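Local coordinates for protein phosphoglycerol transferase GacH (Streptococcus pyogenes MGAS5005, PDB 6DGM) that probably transfers glycerol phosphate to a streptococcal rhamnose polysaccharide through its manganese-binding catalytic domain, the part of the membrane protein present here, at residues S74-L79 with T291-W296; P123-E128 with S153-S158. One frame throughout, in Å; residues are numbered along the deposited sequence.

Interaction 1. Residues S74-L79 with T291-W296; sequences STTAGL and TDYFIW
Tyr293 lays its ring across the backbone of Ala77 and Gly78. Its CG sits between the backbone N and the carbonyl carbon (chi1 86°), which tips the ring over the neighbouring strand: Gly78 N lies 3.3 Å from Tyr293 CE2, above one face and toward the rim, while Ala77 CA stands over the same ring in a CH-pi contact. Glycine, having no side chain, lets the aromatic ring come this close. Beyond the strand, the phenol OH is bonded to the carbonyl of His306. Beneath the ring, Gly78 and Tyr293 form an antiparallel hydrogen-bonded pair, with N-to-O distances of 3.1 Å both from Gly78 N to Tyr293 O and from Tyr293 N to Gly78 O. The sheet's other face carries Ala77 and Phe294, a non-hydrogen-bonded pair whose CB atoms are 3.7 Å apart; the Phe294 ring turns away to meet Phe267 and Leu253. Toward Thr75 the pairing continues, Ile295 N donating to Thr76 O over 2.9 Å. Thr75 then substitutes a side chain for the backbone: with OG1 anti to its own N (chi1 -167°), the hydroxyl donates to Ile295 O at 2.7 Å, and CG2 meets the edge of the Trp296 ring. The carboxylate of Asp292 forms salt bridges with Lys72, through OD2, and Arg54, through OD1. This is the antiparallel part of the large mixed sheet at the centre of the alkaline phosphatase-like sulfatase fold, to which lipoteichoic acid synthase relatives also belong.

Interaction 2. Residues P123-E128 with S153-S158; sequences PHTISE and SNLGFS
Across from the extended backbone of Pro123 to Thr125, which turns into a 3-10 segment at Ile126, a helix ends at Asn154 and the chain turns through Gly156, which has positive phi; Leu155 and Phe157, on either side of it in sequence, touch the facing loop. Leu155 supplies the apolar half of the contact through one methyl. CD2 meets Thr125 CG2 tip to tip at 4.0 Å and touches the Pro123 ring obliquely at CG, 4.2 Å away; Phe117 packs on both Leu155 and Pro123. The turn that carries Leu155 is a Schellman motif, in which Gly156 is the C-prime residue: Gly156 N bonds to Ser153 O, and Phe157 N to Tyr152 O. On the polar side, Ser127 OG lies between the backbone N and the carbonyl carbon (chi1 64°), a rotation that faces it to Phe157, whose CE1 edge it approaches to 3.6 Å, near the ring plane. The same hydroxyl is hydrogen-bonded to Thr125 OG1 at 2.7 Å and to a water at 2.6 Å. That water donates to Leu155 O over 2.8 Å, bridging the segments where no direct hydrogen bond joins them. Phe200 of strand 200-204 touches both Ser127 and Phe157. On the loop's other flank, His124 ND1 donates to Glu128 OE2 at 2.9 Å, meeting the syn side of the carboxylate with the oxygen almost in the imidazole plane, while Phe379 stacks on the His124 ring.

Interactions 1 and 2 are two kinds of contact in one sheet-centred domain, strand pairing and loop packing. Their centres are 25 Å apart, on opposite sides of the chain's centre, and their nearest atoms stay about 11 Å from each other. In sequence, interaction 2 is nested inside the loop that interaction 1 closes. Interaction 1 lies near the manganese site: the side chain of Thr291 is about 5 Å from that of the metal ligand His271, about 9 Å from the manganese and about 11 Å from the bound sn-glycerol-1-phosphate. Interaction 2 lies away from the metal and ligand sites, although helix 148-154, whose C-terminal end takes part in it, begins at the ligand-pocket residue Arg148.

Interaction 1. Residues S74-L79 with T291-W296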
loop_
_atom_site.group_PDB
_atom_site.type_symbol
_atom_site.label_atom_id
_atom_site.label_comp_id
_atom_site.label_asym_id
_atom_site.label_seq_id
_atom_site.Cartn_x
_atom_site.Cartn_y
_atom_site.Cartn_z
ATOM N N SER A 74 13.837 7.411 -10.198
ATOM C CA SER A 74 15.025 6.589 -10.000
ATOM C C SER A 74 14.718 5.118 -9.777
ATOM O O SER A 74 15.645 4.305 -9.720
ATOM C CB SER A 74 15.813 7.074 -8.771
ATOM O OG SER A 74 15.164 6.717 -7.539
ATOM N N THR A 75 13.456 4.755 -9.632
ATOM C CA THR A 75 13.120 3.404 -9.219
ATOM C C THR A 75 11.717 3.093 -9.715
ATOM O O THR A 75 11.020 3.962 -10.242
ATOM C CB THR A 75 13.215 3.265 -7.694
ATOM O OG1 THR A 75 13.177 1.878 -7.350
ATOM C CG2 THR A 75 12.088 4.018 -6.990
ATOM N N THR A 76 11.314 1.847 -9.533
ATOM C CA THR A 76 9.956 1.444 -9.881
ATOM C C THR A 76 8.959 2.345 -9.176
ATOM O O THR A 76 8.995 2.492 -7.955
ATOM C CB THR A 76 9.749 -0.012 -9.460
ATOM O OG1 THR A 76 10.730 -0.819 -10.118
ATOM C CG2 THR A 76 8.343 -0.501 -9.802
ATOM N N ALA A 77 8.071 2.965 -9.948
ATOM C CA ALA A 77 7.201 3.987 -9.377
ATOM C C ALA A 77 6.133 4.364 -10.389
ATOM O O ALA A 77 6.261 4.095 -11.586
ATOM C CB ALA A 77 7.994 5.239 -8.986
ATOM N N GLY A 78 5.089 5.016 -9.896
ATOM C CA GLY A 78 4.029 5.449 -10.773
ATOM C C GLY A 78 2.837 5.967 -10.004
ATOM O O GLY A 78 2.983 6.618 -8.964
ATOM N N LEU A 79 1.653 5.657 -10.516
ATOM C CA LEU A 79 0.400 6.024 -9.891
ATOM C C LEU A 79 -0.295 4.773 -9.369
ATOM O O LEU A 79 -0.224 3.703 -9.982
ATOM C CB LEU A 79 -0.519 6.720 -10.896
ATOM C CG LEU A 79 0.090 7.942 -11.579
ATOM C CD1 LEU A 79 -0.881 8.524 -12.590
ATOM C CD2 LEU A 79 0.466 8.990 -10.560
ATOM N N THR A 291 -3.114 8.284 -6.720
ATOM C CA THR A 291 -2.056 8.752 -5.836
ATOM C C THR A 291 -0.694 8.307 -6.369
ATOM O O THR A 291 -0.588 7.566 -7.348
ATOM C CB THR A 291 -2.257 8.186 -4.430
ATOM O OG1 THR A 291 -2.037 6.763 -4.470
ATOM C CG2 THR A 291 -3.656 8.459 -3.906
ATOM N N ASP A 292 0.364 8.753 -5.684
ATOM C CA ASP A 292 1.741 8.394 -6.028
ATOM C C ASP A 292 2.213 7.172 -5.260
ATOM O O ASP A 292 1.850 6.976 -4.101
ATOM C CB ASP A 292 2.659 9.572 -5.692
ATOM C CG ASP A 292 2.284 10.819 -6.453
ATOM O OD1 ASP A 292 1.403 11.576 -5.963
ATOM O OD2 ASP A 292 2.845 11.025 -7.562
ATOM N N TYR A 293 3.029 6.349 -5.914
ATOM C CA TYR A 293 3.714 5.270 -5.219
ATOM C C TYR A 293 5.135 5.125 -5.755
ATOM O O TYR A 293 5.445 5.495 -6.891
ATOM C CB TYR A 293 2.984 3.912 -5.336
ATOM C CG TYR A 293 3.344 3.138 -6.597
ATOM C CD1 TYR A 293 4.414 2.249 -6.600
ATOM C CD2 TYR A 293 2.640 3.319 -7.791
ATOM C CE1 TYR A 293 4.771 1.573 -7.742
ATOM C CE2 TYR A 293 2.996 2.640 -8.943
ATOM C CZ TYR A 293 4.058 1.762 -8.910
ATOM O OH TYR A 293 4.441 1.065 -10.031
ATOM N N PHE A 294 5.996 4.559 -4.918
ATOM C CA PHE A 294 7.297 4.084 -5.366
ATOM C C PHE A 294 7.695 2.851 -4.566
ATOM O O PHE A 294 7.209 2.614 -3.455
ATOM C CB PHE A 294 8.389 5.171 -5.345
ATOM C CG PHE A 294 8.765 5.690 -3.974
ATOM C CD1 PHE A 294 9.559 4.945 -3.130
ATOM C CD2 PHE A 294 8.375 6.960 -3.566
ATOM C CE1 PHE A 294 9.929 5.418 -1.890
ATOM C CE2 PHE A 294 8.758 7.453 -2.327
ATOM C CZ PHE A 294 9.542 6.684 -1.490
ATOM N N ILE A 295 8.585 2.061 -5.160
ATOM C CA ILE A 295 9.148 0.872 -4.543
ATOM C C ILE A 295 10.656 1.057 -4.654
ATOM O O ILE A 295 11.200 1.041 -5.762
ATOM C CB ILE A 295 8.681 -0.418 -5.230
ATOM C CG1 ILE A 295 7.149 -0.532 -5.158
ATOM C CG2 ILE A 295 9.329 -1.613 -4.553
ATOM C CD1 ILE A 295 6.557 -1.777 -5.834
ATOM N N TRP A 296 11.316 1.314 -3.516
ATOM C CA TRP A 296 12.707 1.754 -3.483
ATOM C C TRP A 296 13.492 0.862 -2.534
ATOM O O TRP A 296 13.074 0.667 -1.388
ATOM C CB TRP A 296 12.771 3.199 -2.971
ATOM C CG TRP A 296 14.154 3.784 -2.789
ATOM C CD1 TRP A 296 14.841 4.531 -3.690
ATOM C CD2 TRP A 296 14.992 3.682 -1.630
ATOM N NE1 TRP A 296 16.053 4.903 -3.173
ATOM C CE2 TRP A 296 16.174 4.391 -1.909
ATOM C CE3 TRP A 296 14.862 3.049 -0.393
ATOM C CZ2 TRP A 296 17.224 4.501 -0.987
ATOM C CZ3 TRP A 296 15.891 3.160 0.523
ATOM C CH2 TRP A 296 17.058 3.886 0.225
#

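Interaction 2. Residues P123-E128 with S153-S158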
loop_
_atom_site.group_PDB
_atom_site.type_symbol
_atom_site.label_atom_id
_atom_site.label_comp_id
_atom_site.label_asym_id
_atom_site.label_seq_id
_atom_site.Cartn_x
_atom_site.Cartn_y
_atom_site.Cartn_z
ATOM N N PRO A 123 -5.633 -16.026 7.056
ATOM C CA PRO A 123 -5.257 -14.968 6.105
ATOM C C PRO A 123 -3.782 -15.016 5.734
ATOM O O PRO A 123 -2.905 -15.018 6.604
ATOM C CB PRO A 123 -5.611 -13.672 6.852
ATOM C CG PRO A 123 -5.617 -14.044 8.279
ATOM C CD PRO A 123 -6.068 -15.481 8.354
ATOM N N HIS A 124 -3.516 -15.028 4.426
ATOM C CA HIS A 124 -2.157 -14.994 3.892
ATOM C C HIS A 124 -1.760 -13.572 3.522
ATOM O O HIS A 124 -2.514 -12.866 2.847
ATOM C CB HIS A 124 -2.038 -15.925 2.694
ATOM C CG HIS A 124 -2.109 -17.364 3.084
ATOM N ND1 HIS A 124 -1.031 -18.030 3.627
ATOM C CD2 HIS A 124 -3.132 -18.256 3.061
ATOM C CE1 HIS A 124 -1.381 -19.276 3.898
ATOM N NE2 HIS A 124 -2.652 -19.435 3.573
ATOM N N THR A 125 -0.577 -13.158 3.992
ATOM C CA THR A 125 -0.079 -11.806 3.798
ATOM C C THR A 125 1.440 -11.847 3.631
ATOM O O THR A 125 2.103 -12.841 3.950
ATOM C CB THR A 125 -0.382 -10.895 5.004
ATOM O OG1 THR A 125 0.358 -11.355 6.143
ATOM C CG2 THR A 125 -1.874 -10.850 5.328
ATOM N N ILE A 126 1.993 -10.734 3.148
ATOM C CA ILE A 126 3.441 -10.621 2.986
ATOM C C ILE A 126 4.164 -10.851 4.306
ATOM O O ILE A 126 5.300 -11.326 4.319
ATOM C CB ILE A 126 3.784 -9.262 2.341
ATOM C CG1 ILE A 126 5.293 -9.066 2.202
ATOM C CG2 ILE A 126 3.179 -8.104 3.146
ATOM C CD1 ILE A 126 5.980 -10.130 1.388
ATOM N N SER A 127 3.521 -10.549 5.433
ATOM C CA SER A 127 4.197 -10.623 6.720
ATOM C C SER A 127 4.469 -12.049 7.179
ATOM O O SER A 127 5.336 -12.248 8.043
ATOM C CB SER A 127 3.386 -9.872 7.787
ATOM O OG SER A 127 2.120 -10.486 8.013
ATOM N N GLU A 128 3.770 -13.047 6.618
ATOM C CA GLU A 128 3.927 -14.411 7.109
ATOM C C GLU A 128 5.308 -14.991 6.839
ATOM O O GLU A 128 5.683 -15.984 7.474
ATOM C CB GLU A 128 2.860 -15.348 6.525
ATOM C CG GLU A 128 3.044 -15.697 5.060
ATOM C CD GLU A 128 1.954 -16.643 4.543
ATOM O OE1 GLU A 128 1.846 -17.781 5.053
ATOM O OE2 GLU A 128 1.224 -16.248 3.627
ATOM N N SER A 153 -2.691 -8.284 15.732
ATOM C CA SER A 153 -2.573 -9.372 16.695
ATOM C C SER A 153 -2.813 -10.724 16.031
ATOM O O SER A 153 -2.058 -11.679 16.243
ATOM C CB SER A 153 -3.540 -9.145 17.854
ATOM O OG SER A 153 -3.499 -10.249 18.748
ATOM N N ASN A 154 -3.858 -10.823 15.216
ATOM C CA ASN A 154 -4.135 -12.098 14.560
ATOM C C ASN A 154 -3.127 -12.426 13.475
ATOM O O ASN A 154 -2.975 -13.608 13.133
ATOM C CB ASN A 154 -5.547 -12.105 14.015
ATOM C CG ASN A 154 -6.557 -12.427 15.077
ATOM O OD1 ASN A 154 -6.454 -13.450 15.759
ATOM N ND2 ASN A 154 -7.515 -11.552 15.257
ATOM N N LEU A 155 -2.442 -11.421 12.939
ATOM C CA LEU A 155 -1.321 -11.629 12.032
ATOM C C LEU A 155 -0.023 -11.881 12.782
ATOM O O LEU A 155 1.027 -11.977 12.152
ATOM C CB LEU A 155 -1.156 -10.438 11.089
ATOM C CG LEU A 155 -2.266 -10.255 10.048
ATOM C CD1 LEU A 155 -2.019 -9.037 9.181
ATOM C CD2 LEU A 155 -2.425 -11.515 9.196
ATOM N N GLY A 156 -0.074 -12.001 14.106
ATOM C CA GLY A 156 1.091 -12.413 14.864
ATOM C C GLY A 156 2.175 -11.371 14.988
ATOM O O GLY A 156 3.362 -11.731 15.127
ATOM N N PHE A 157 1.827 -10.095 14.949
ATOM C CA PHE A 157 2.827 -9.044 15.027
ATOM C C PHE A 157 3.332 -8.914 16.458
ATOM O O PHE A 157 2.562 -9.014 17.420
ATOM C CB PHE A 157 2.243 -7.711 14.555
ATOM C CG PHE A 157 2.338 -7.499 13.062
ATOM C CD1 PHE A 157 1.844 -8.439 12.174
ATOM C CD2 PHE A 157 2.929 -6.358 12.554
ATOM C CE1 PHE A 157 1.932 -8.241 10.789
ATOM C CE2 PHE A 157 3.030 -6.161 11.184
ATOM C CZ PHE A 157 2.545 -7.113 10.297
ATOM N N SER A 158 4.625 -8.669 16.595
ATOM C CA SER A 158 5.206 -8.558 17.924
ATOM C C SER A 158 4.994 -7.180 18.525
ATOM O O SER A 158 4.877 -7.050 19.751
ATOM C CB SER A 158 6.701 -8.853 17.837
ATOM O OG SER A 158 7.351 -8.555 19.062
HETATM O O HOH W 1 1.739 -12.528 9.524
#